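Dephospho-CoA kinase (Legionella pneumophila subsp. pneumophila, PDB 4TTR) probably catalyses the last step of coenzyme A biosynthesis, the ATP-dependent phosphorylation of the 3'-hydroxyl group of dephospho-CoA. Local coordinates at residues V16-N24 with P120-F130; T31-I41 with L193-H204. All coordinates share one frame; numbering follows the deposited sequence. Where two conformers were deposited one is given.

Contact 1: residues V16-N24 with P120-F130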
loop_
_atom_site.group_PDB
_atom_site.type_symbol
_atom_site.label_atom_id
_atom_site.label_comp_id
_atom_site.label_asym_id
_atom_site.label_seq_id
_atom_site.Cartn_x
_atom_site.Cartn_y
_atom_site.Cartn_z
ATOM N N VAL A 16 -0.611 -8.264 -18.077
ATOM C CA VAL A 16 0.752 -8.089 -17.579
ATOM C C VAL A 16 0.917 -8.857 -16.272
ATOM O O VAL A 16 0.013 -8.862 -15.436
ATOM C CB VAL A 16 1.086 -6.600 -17.335
ATOM C CG1 VAL A 16 2.529 -6.436 -16.874
ATOM C CG2 VAL A 16 0.826 -5.778 -18.585
ATOM N N TYR A 17 2.068 -9.500 -16.099
ATOM C CA TYR A 17 2.356 -10.221 -14.866
ATOM C C TYR A 17 2.516 -9.212 -13.730
ATOM O O TYR A 17 3.497 -8.469 -13.684
ATOM C CB TYR A 17 3.615 -11.082 -15.016
ATOM C CG TYR A 17 3.764 -12.122 -13.928
ATOM C CD1 TYR A 17 4.198 -11.768 -12.657
ATOM C CD2 TYR A 17 3.462 -13.459 -14.169
ATOM C CE1 TYR A 17 4.328 -12.712 -11.655
ATOM C CE2 TYR A 17 3.590 -14.410 -13.173
ATOM C CZ TYR A 17 4.025 -14.030 -11.916
ATOM O OH TYR A 17 4.159 -14.964 -10.915
ATOM N N SER A 18 1.543 -9.194 -12.824
ATOM C CA SER A 18 1.492 -8.189 -11.766
ATOM C C SER A 18 1.627 -8.794 -10.373
ATOM O O SER A 18 0.986 -9.794 -10.045
ATOM C CB SER A 18 0.186 -7.399 -11.855
ATOM O OG SER A 18 -0.936 -8.249 -11.696
ATOM N N VAL A 19 2.470 -8.167 -9.562
ATOM C CA VAL A 19 2.679 -8.563 -8.181
ATOM C C VAL A 19 2.139 -7.467 -7.272
ATOM O O VAL A 19 2.572 -6.320 -7.348
ATOM C CB VAL A 19 4.172 -8.803 -7.884
ATOM C CG1 VAL A 19 4.391 -9.111 -6.410
ATOM C CG2 VAL A 19 4.709 -9.920 -8.761
ATOM N N GLY A 20 1.194 -7.828 -6.413
ATOM C CA GLY A 20 0.665 -6.894 -5.440
ATOM C C GLY A 20 1.611 -6.744 -4.267
ATOM O O GLY A 20 1.997 -7.735 -3.654
ATOM N N LEU A 21 1.992 -5.505 -3.969
ATOM C CA LEU A 21 2.842 -5.209 -2.821
ATOM C C LEU A 21 2.016 -4.663 -1.659
ATOM O O LEU A 21 1.386 -3.609 -1.769
ATOM C CB LEU A 21 3.936 -4.210 -3.205
ATOM C CG LEU A 21 4.794 -3.675 -2.052
ATOM C CD1 LEU A 21 5.550 -4.798 -1.371
ATOM C CD2 LEU A 21 5.755 -2.610 -2.543
ATOM N N THR A 22 2.018 -5.397 -0.554
ATOM C CA THR A 22 1.330 -4.982 0.661
ATOM C C THR A 22 2.304 -5.008 1.827
ATOM O O THR A 22 3.365 -5.619 1.749
ATOM C CB THR A 22 0.131 -5.895 0.988
ATOM O OG1 THR A 22 0.586 -7.233 1.234
ATOM C CG2 THR A 22 -0.855 -5.907 -0.149
ATOM N N GLY A 23 1.938 -4.345 2.914
ATOM C CA GLY A 23 2.767 -4.364 4.099
ATOM C C GLY A 23 2.001 -3.913 5.317
ATOM O O GLY A 23 1.099 -3.082 5.212
ATOM N N ASN A 24 2.351 -4.463 6.477
ATOM C CA ASN A 24 1.742 -4.003 7.708
ATOM C C ASN A 24 2.381 -2.678 8.102
ATOM O O ASN A 24 3.086 -2.051 7.313
ATOM C CB ASN A 24 1.850 -5.055 8.832
ATOM C CG ASN A 24 3.283 -5.331 9.279
ATOM O OD1 ASN A 24 4.228 -4.672 8.864
ATOM N ND2 ASN A 24 3.437 -6.319 10.154
ATOM N N PRO A 120 9.481 -6.590 -17.310
ATOM C CA PRO A 120 9.036 -7.980 -17.498
ATOM C C PRO A 120 7.851 -8.352 -16.614
ATOM O O PRO A 120 7.047 -9.211 -16.979
ATOM C CB PRO A 120 10.274 -8.804 -17.120
ATOM C CG PRO A 120 11.416 -7.859 -17.192
ATOM C CD PRO A 120 10.870 -6.527 -16.824
ATOM N N TYR A 121 7.769 -7.732 -15.443
ATOM C CA TYR A 121 6.590 -7.844 -14.598
ATOM C C TYR A 121 6.395 -6.502 -13.910
ATOM O O TYR A 121 7.296 -5.661 -13.926
ATOM C CB TYR A 121 6.730 -8.979 -13.578
ATOM C CG TYR A 121 7.791 -8.739 -12.531
ATOM C CD1 TYR A 121 9.103 -9.151 -12.736
ATOM C CD2 TYR A 121 7.484 -8.099 -11.339
ATOM C CE1 TYR A 121 10.075 -8.929 -11.790
ATOM C CE2 TYR A 121 8.452 -7.873 -10.386
ATOM C CZ TYR A 121 9.746 -8.287 -10.617
ATOM O OH TYR A 121 10.717 -8.070 -9.673
ATOM N N CYS A 122 5.220 -6.307 -13.320
ATOM C CA CYS A 122 4.854 -5.028 -12.716
ATOM C C CYS A 122 4.546 -5.199 -11.235
ATOM O O CYS A 122 3.998 -6.215 -10.817
ATOM C CB CYS A 122 3.646 -4.425 -13.442
ATOM S SG CYS A 122 3.164 -2.763 -12.895
ATOM N N LEU A 123 4.911 -4.194 -10.452
ATOM C CA LEU A 123 4.617 -4.169 -9.029
ATOM C C LEU A 123 3.543 -3.123 -8.747
ATOM O O LEU A 123 3.682 -1.970 -9.137
ATOM C CB LEU A 123 5.885 -3.865 -8.235
ATOM C CG LEU A 123 5.853 -4.191 -6.746
ATOM C CD1 LEU A 123 5.920 -5.694 -6.523
ATOM C CD2 LEU A 123 7.005 -3.495 -6.055
ATOM N N ILE A 124 2.468 -3.543 -8.087
ATOM C CA ILE A 124 1.376 -2.648 -7.724
ATOM C C ILE A 124 1.279 -2.537 -6.202
ATOM O O ILE A 124 0.880 -3.486 -5.528
ATOM C CB ILE A 124 0.022 -3.138 -8.285
ATOM C CG1 ILE A 124 0.138 -3.456 -9.780
ATOM C CG2 ILE A 124 -1.056 -2.091 -8.042
ATOM C CD1 ILE A 124 -1.111 -4.071 -10.385
ATOM N N GLU A 125 1.662 -1.383 -5.668
ATOM C CA GLU A 125 1.549 -1.133 -4.237
ATOM C C GLU A 125 0.098 -0.854 -3.869
ATOM O O GLU A 125 -0.503 0.096 -4.370
ATOM C CB GLU A 125 2.435 0.038 -3.817
ATOM C CG GLU A 125 2.529 0.221 -2.309
ATOM C CD GLU A 125 3.326 1.449 -1.914
ATOM O OE1 GLU A 125 2.778 2.305 -1.188
ATOM O OE2 GLU A 125 4.503 1.554 -2.318
ATOM N N ILE A 126 -0.449 -1.690 -2.989
ATOM C CA ILE A 126 -1.863 -1.658 -2.637
ATOM C C ILE A 126 -2.018 -1.718 -1.113
ATOM O O ILE A 126 -1.051 -2.013 -0.409
ATOM C CB ILE A 126 -2.614 -2.827 -3.317
ATOM C CG1 ILE A 126 -2.014 -4.169 -2.891
ATOM C CG2 ILE A 126 -2.551 -2.664 -4.825
ATOM C CD1 ILE A 126 -2.617 -5.377 -3.585
ATOM N N PRO A 127 -3.223 -1.419 -0.590
ATOM C CA PRO A 127 -3.370 -1.430 0.873
ATOM C C PRO A 127 -3.350 -2.831 1.484
ATOM O O PRO A 127 -3.630 -3.813 0.797
ATOM C CB PRO A 127 -4.734 -0.764 1.097
ATOM C CG PRO A 127 -5.476 -0.985 -0.163
ATOM C CD PRO A 127 -4.449 -0.941 -1.258
ATOM N N LEU A 128 -3.026 -2.900 2.773
ATOM C CA LEU A 128 -2.917 -4.167 3.496
ATOM C C LEU A 128 -4.176 -5.025 3.364
ATOM O O LEU A 128 -4.099 -6.215 3.047
ATOM C CB LEU A 128 -2.624 -3.889 4.973
ATOM C CG LEU A 128 -2.605 -5.081 5.935
ATOM C CD1 LEU A 128 -1.479 -6.045 5.590
ATOM C CD2 LEU A 128 -2.477 -4.585 7.368
ATOM N N LEU A 129 -5.329 -4.408 3.612
ATOM C CA LEU A 129 -6.616 -5.095 3.547
ATOM C C LEU A 129 -7.318 -4.822 2.221
ATOM O O LEU A 129 -8.490 -4.444 2.195
ATOM C CB LEU A 129 -7.512 -4.655 4.705
ATOM C CG LEU A 129 -6.953 -4.870 6.108
ATOM C CD1 LEU A 129 -7.805 -4.115 7.111
ATOM C CD2 LEU A 129 -6.902 -6.351 6.450
ATOM N N PHE A 130 -6.598 -5.015 1.122
ATOM C CA PHE A 130 -7.144 -4.733 -0.196
ATOM C C PHE A 130 -8.277 -5.697 -0.537
ATOM O O PHE A 130 -8.234 -6.879 -0.193
ATOM C CB PHE A 130 -6.048 -4.807 -1.264
ATOM C CG PHE A 130 -5.513 -6.194 -1.499
ATOM C CD1 PHE A 130 -4.525 -6.720 -0.686
ATOM C CD2 PHE A 130 -5.991 -6.964 -2.547
ATOM C CE1 PHE A 130 -4.031 -7.991 -0.906
ATOM C CE2 PHE A 130 -5.500 -8.236 -2.772
ATOM C CZ PHE A 130 -4.520 -8.750 -1.952
HETATM O O HOH W 1 4.340 -9.408 -17.978
HETATM O O HOH W 2 -2.148 -8.242 2.204
HETATM O O HOH W 3 -0.337 -2.377 2.022
#

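Contact 2: residues T31-I41 with L193-H204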
loop_
_atom_site.group_PDB
_atom_site.type_symbol
_atom_site.label_atom_id
_atom_site.label_comp_id
_atom_site.label_asym_id
_atom_site.label_seq_id
_atom_site.Cartn_x
_atom_site.Cartn_y
_atom_site.Cartn_z
ATOM N N THR A 31 10.276 1.247 0.998
ATOM C CA THR A 31 11.685 0.988 0.730
ATOM C C THR A 31 11.813 -0.229 -0.180
ATOM O O THR A 31 12.639 -0.254 -1.095
ATOM C CB THR A 31 12.470 0.748 2.026
ATOM O OG1 THR A 31 12.328 1.886 2.885
ATOM C CG2 THR A 31 13.947 0.513 1.729
ATOM N N VAL A 32 10.986 -1.236 0.080
ATOM C CA VAL A 32 10.930 -2.424 -0.759
ATOM C C VAL A 32 10.541 -2.032 -2.178
ATOM O O VAL A 32 11.124 -2.521 -3.140
ATOM C CB VAL A 32 9.937 -3.465 -0.193
ATOM C CG1 VAL A 32 9.629 -4.556 -1.213
ATOM C CG2 VAL A 32 10.498 -4.081 1.072
ATOM N N ALA A 33 9.560 -1.144 -2.303
ATOM C CA ALA A 33 9.127 -0.672 -3.616
ATOM C C ALA A 33 10.274 0.015 -4.350
ATOM O O ALA A 33 10.460 -0.189 -5.549
ATOM C CB ALA A 33 7.947 0.273 -3.480
ATOM N N GLU A 34 11.047 0.818 -3.626
ATOM C CA GLU A 34 12.173 1.531 -4.220
ATOM C C GLU A 34 13.233 0.553 -4.727
ATOM O O GLU A 34 13.804 0.750 -5.799
ATOM C CB GLU A 34 12.783 2.507 -3.204
ATOM C CG GLU A 34 13.985 3.298 -3.718
ATOM C CD GLU A 34 13.664 4.172 -4.924
ATOM O OE1 GLU A 34 14.612 4.586 -5.626
ATOM O OE2 GLU A 34 12.471 4.453 -5.170
ATOM N N PHE A 35 13.493 -0.503 -3.961
ATOM C CA PHE A 35 14.477 -1.500 -4.373
ATOM C C PHE A 35 14.017 -2.205 -5.650
ATOM O O PHE A 35 14.820 -2.441 -6.549
ATOM C CB PHE A 35 14.732 -2.518 -3.250
ATOM C CG PHE A 35 15.672 -2.024 -2.172
ATOM C CD1 PHE A 35 16.832 -1.338 -2.497
ATOM C CD2 PHE A 35 15.388 -2.244 -0.833
ATOM C CE1 PHE A 35 17.690 -0.886 -1.512
ATOM C CE2 PHE A 35 16.245 -1.790 0.160
ATOM C CZ PHE A 35 17.395 -1.111 -0.182
ATOM N N PHE A 36 12.729 -2.528 -5.740
ATOM C CA PHE A 36 12.182 -3.098 -6.970
ATOM C C PHE A 36 12.307 -2.101 -8.114
ATOM O O PHE A 36 12.640 -2.468 -9.246
ATOM C CB PHE A 36 10.718 -3.507 -6.785
ATOM C CG PHE A 36 10.548 -4.869 -6.183
ATOM C CD1 PHE A 36 10.812 -6.004 -6.931
ATOM C CD2 PHE A 36 10.146 -5.019 -4.866
ATOM C CE1 PHE A 36 10.673 -7.264 -6.378
ATOM C CE2 PHE A 36 10.001 -6.277 -4.310
ATOM C CZ PHE A 36 10.263 -7.399 -5.067
ATOM N N SER A 37 12.054 -0.836 -7.804
ATOM C CA SER A 37 12.150 0.232 -8.789
ATOM C C SER A 37 13.564 0.299 -9.351
ATOM O O SER A 37 13.769 0.439 -10.557
ATOM C CB SER A 37 11.769 1.574 -8.154
ATOM O OG SER A 37 11.322 2.493 -9.131
ATOM N N GLU A 38 14.538 0.185 -8.458
ATOM C CA GLU A 38 15.935 0.324 -8.829
ATOM C C GLU A 38 16.451 -0.894 -9.592
ATOM O O GLU A 38 17.537 -0.851 -10.166
ATOM C CB GLU A 38 16.776 0.575 -7.578
ATOM C CG GLU A 38 16.508 1.937 -6.951
ATOM C CD GLU A 38 17.116 2.088 -5.569
ATOM O OE1 GLU A 38 17.797 1.150 -5.105
ATOM O OE2 GLU A 38 16.919 3.149 -4.947
ATOM N N LEU A 39 15.669 -1.971 -9.604
ATOM C CA LEU A 39 15.986 -3.146 -10.417
ATOM C C LEU A 39 15.318 -3.057 -11.787
ATOM O O LEU A 39 15.315 -4.023 -12.548
ATOM C CB LEU A 39 15.552 -4.426 -9.703
ATOM C CG LEU A 39 16.412 -4.822 -8.501
ATOM C CD1 LEU A 39 15.701 -5.858 -7.643
ATOM C CD2 LEU A 39 17.771 -5.343 -8.957
ATOM N N GLY A 40 14.742 -1.895 -12.086
ATOM C CA GLY A 40 14.157 -1.639 -13.386
ATOM C C GLY A 40 12.718 -2.093 -13.505
ATOM O O GLY A 40 12.187 -2.190 -14.612
ATOM N N ILE A 41 12.081 -2.376 -12.374
ATOM C CA ILE A 41 10.687 -2.805 -12.378
ATOM C C ILE A 41 9.753 -1.605 -12.274
ATOM O O ILE A 41 9.962 -0.711 -11.453
ATOM C CB ILE A 41 10.389 -3.785 -11.225
ATOM C CG1 ILE A 41 11.288 -5.020 -11.328
ATOM C CG2 ILE A 41 8.917 -4.199 -11.230
ATOM C CD1 ILE A 41 11.184 -5.778 -12.657
ATOM N N LEU A 193 18.743 -2.444 6.124
ATOM C CA LEU A 193 18.524 -2.167 4.706
ATOM C C LEU A 193 19.236 -3.129 3.764
ATOM O O LEU A 193 18.731 -3.424 2.682
ATOM C CB LEU A 193 18.981 -0.743 4.376
ATOM C CG LEU A 193 18.157 0.432 4.902
ATOM C CD1 LEU A 193 18.854 1.737 4.547
ATOM C CD2 LEU A 193 16.747 0.417 4.337
ATOM N N SER A 194 20.416 -3.596 4.155
ATOM C CA SER A 194 21.219 -4.440 3.279
ATOM C C SER A 194 20.568 -5.804 3.058
ATOM O O SER A 194 20.505 -6.286 1.926
ATOM C CB SER A 194 22.628 -4.616 3.848
ATOM O OG SER A 194 23.394 -5.497 3.045
ATOM N N GLU A 195 20.090 -6.431 4.130
ATOM C CA GLU A 195 19.425 -7.723 3.998
ATOM C C GLU A 195 18.071 -7.557 3.329
ATOM O O GLU A 195 17.592 -8.464 2.654
ATOM C CB GLU A 195 19.256 -8.407 5.359
ATOM C CG GLU A 195 20.276 -9.509 5.623
ATOM C CD GLU A 195 20.254 -10.597 4.558
ATOM O OE1 GLU A 195 19.153 -11.089 4.226
ATOM O OE2 GLU A 195 21.337 -10.953 4.044
ATOM N N LEU A 196 17.452 -6.399 3.526
ATOM C CA LEU A 196 16.193 -6.101 2.863
ATOM C C LEU A 196 16.408 -6.107 1.352
ATOM O O LEU A 196 15.634 -6.704 0.605
ATOM C CB LEU A 196 15.644 -4.753 3.331
ATOM C CG LEU A 196 14.271 -4.341 2.797
ATOM C CD1 LEU A 196 13.220 -5.381 3.147
ATOM C CD2 LEU A 196 13.876 -2.974 3.353
ATOM N N LYS A 197 17.479 -5.455 0.917
ATOM C CA LYS A 197 17.833 -5.406 -0.494
ATOM C C LYS A 197 18.149 -6.788 -1.050
ATOM O O LYS A 197 17.777 -7.111 -2.178
ATOM C CB LYS A 197 19.030 -4.488 -0.705
ATOM C CG LYS A 197 19.433 -4.334 -2.156
ATOM C CD LYS A 197 20.769 -3.625 -2.249
ATOM C CE LYS A 197 21.245 -3.513 -3.692
ATOM N NZ LYS A 197 21.649 -4.830 -4.261
ATOM N N ALA A 198 18.854 -7.594 -0.265
ATOM C CA ALA A 198 19.190 -8.947 -0.684
ATOM C C ALA A 198 17.919 -9.760 -0.891
ATOM O O ALA A 198 17.785 -10.477 -1.877
ATOM C CB ALA A 198 20.092 -9.614 0.340
ATOM N N LYS A 199 16.980 -9.632 0.037
ATOM C CA LYS A 199 15.723 -10.360 -0.052
ATOM C C LYS A 199 14.905 -9.929 -1.271
ATOM O O LYS A 199 14.339 -10.771 -1.969
ATOM C CB LYS A 199 14.917 -10.171 1.232
ATOM C CG LYS A 199 15.472 -10.973 2.396
ATOM C CD LYS A 199 14.622 -10.846 3.633
ATOM C CE LYS A 199 14.971 -11.924 4.641
ATOM N NZ LYS A 199 14.104 -11.835 5.838
ATOM N N VAL A 200 14.850 -8.625 -1.528
ATOM C CA VAL A 200 14.154 -8.109 -2.703
ATOM C C VAL A 200 14.783 -8.666 -3.983
ATOM O O VAL A 200 14.079 -9.017 -4.921
ATOM C CB VAL A 200 14.167 -6.562 -2.733
ATOM C CG1 VAL A 200 13.732 -6.029 -4.096
ATOM C CG2 VAL A 200 13.261 -6.008 -1.646
ATOM N N ASN A 201 16.109 -8.749 -4.009
ATOM C CA ASN A 201 16.808 -9.312 -5.156
ATOM C C ASN A 201 16.352 -10.735 -5.465
ATOM O O ASN A 201 16.078 -11.063 -6.613
ATOM C CB ASN A 201 18.319 -9.293 -4.927
ATOM C CG ASN A 201 19.027 -8.295 -5.818
ATOM O OD1 ASN A 201 19.472 -8.633 -6.916
ATOM N ND2 ASN A 201 19.123 -7.053 -5.357
ATOM N N LYS A 202 16.260 -11.577 -4.440
ATOM C CA LYS A 202 15.845 -12.963 -4.642
ATOM C C LYS A 202 14.391 -13.060 -5.090
ATOM O O LYS A 202 14.047 -13.926 -5.887
ATOM C CB LYS A 202 16.053 -13.779 -3.367
ATOM C CG LYS A 202 17.513 -13.942 -2.989
ATOM C CD LYS A 202 17.721 -15.137 -2.081
ATOM C CE LYS A 202 19.001 -15.003 -1.275
ATOM N NZ LYS A 202 18.878 -13.973 -0.205
ATOM N N LEU A 203 13.542 -12.167 -4.586
ATOM C CA LEU A 203 12.146 -12.131 -5.007
ATOM C C LEU A 203 12.069 -11.700 -6.465
ATOM O O LEU A 203 11.325 -12.275 -7.257
ATOM C CB LEU A 203 11.328 -11.182 -4.126
ATOM C CG LEU A 203 11.089 -11.631 -2.683
ATOM C CD1 LEU A 203 10.524 -10.492 -1.844
ATOM C CD2 LEU A 203 10.160 -12.832 -2.639
ATOM N N HIS A 204 12.851 -10.681 -6.802
ATOM C CA HIS A 204 12.960 -10.192 -8.170
ATOM C C HIS A 204 13.308 -11.325 -9.136
ATOM O O HIS A 204 12.654 -11.494 -10.163
ATOM C CB HIS A 204 14.009 -9.075 -8.233
ATOM C CG HIS A 204 14.390 -8.665 -9.620
ATOM N ND1 HIS A 204 13.513 -8.044 -10.483
ATOM C CD2 HIS A 204 15.565 -8.762 -10.286
ATOM C CE1 HIS A 204 14.127 -7.791 -11.625
ATOM N NE2 HIS A 204 15.374 -8.215 -11.530
#

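Contact 1: residues V16-N24 with P120-F130
Strands 18-23 and 122-125 run parallel, paired from Ser-18 with Cys-122 to Leu-21 with Glu-125, and five backbone hydrogen bonds lace them together, from Cys-122 N to Tyr-17 O (2.8 Å) through to Ile-126 N to Leu-21 O (2.9 Å). Not all are alike: Leu-21 N sits well above the carbonyl plane of Ile-124. On one face, the two methyls of Leu-123 are shared out along the partner strand, CD1 against Val-19 CG1 (3.7 Å) and CD2 against Leu-21 CD2 (3.8 Å). On the other, Ile-124 CD1 reaches Ser-18 CB, and Ile-126 CD1 comes within 4.1 Å of Gly-20 CA. With CG1 of Ile-126 between its own backbone N and carbonyl carbon (chi1 59°), that chain turns back against Thr-22, whose CG2 lies tightly at 3.4 Å from Ile-126 CG1. The same Ile-126 CD1 covers the centre of one face of the Phe-130 ring. Past Leu-21 water fills in part of the pairing: one molecule accepts a hydrogen bond from Gly-23 N and donates one to Ile-126 O, where the P-loop begins. Strand 18-23 is the central strand of the five-stranded parallel sheet; strand 140-145 pairs with its other edge, and its Leu-142 O is hydrogen-bonded to Thr-22 OG1, while helix 29-38 packs on Leu-21 and Leu-123, and helix 192-213 on Tyr-17 and Val-19.

Contact 2: residues T31-I41 with L193-H204
Residues 31-38 of the helix that follows the P-loop pack on residues 193-204 of the C-terminal helix 192-213 at a crossing angle of -55°, with 9.7 Å between the axes of the two segments. Phe-35 is a knob in a hole formed by Leu-193, Leu-196, Lys-197 and Val-200. Lys-197 lays its aliphatic stem over one face of that ring, CB 3.9 Å from the centroid in a CH-pi contact, while Leu-196 CD2 meets the ring edge. Val-200 is the central wedge: its CG1, anti to the backbone N (chi1 167°), stands almost squarely over the middle of the Phe-36 ring, 3.7 Å from the centroid, and also touches Phe-35 CB, while CG2 turns to Val-32 CG1 (3.9 Å). Leu-203 CB closes on the edge of the Phe-36 ring. Nearer the P-loop, Leu-196 divides its branches, CD1 to Val-32 CG2 (3.7 Å) and CD2 to Thr-31 CG2 (3.8 Å). At the other end a Schellman motif with Gly-40 as C-prime residue terminates the helix, Ile-41 N bonding to Phe-36 O, and both flanking side chains meet His-204: Leu-39 lies over one face of the imidazole, and Ile-41 CD1 approaches its edge in the ring plane, 3.7 Å from His-204 CE1. Beneath this largely apolar seam lies the parallel sheet: Val-32 rests on Leu-21 and Val-144, Phe-36 and Leu-203 on Leu-142, and Leu-196 on Leu-187 of the edge strand 185-188.

Contact 1 pairs the central strand of the sheet with one of its neighbours, and contact 2 joins two helices that pack on the face carrying Leu-21 and Leu-123; their centres are 14 Å apart. Tyr-121 joins them: its OH is 2.9 Å from His-204 ND1, a probable hydrogen bond, and its CE1 is 3.5 Å from Ile-41 CD1. Leu-123 CD2 also packs against Phe-36 CD2 at 3.7 Å. Along the chain, strand 18-23 leads through the P-loop, the predicted ATP site, into helix 29-38. In this crystal that loop holds 1,3-butanediol, with the side chain of Thr-31 from contact 2 about 4 Å away and that of Glu-125 from contact 1 about 6 Å away.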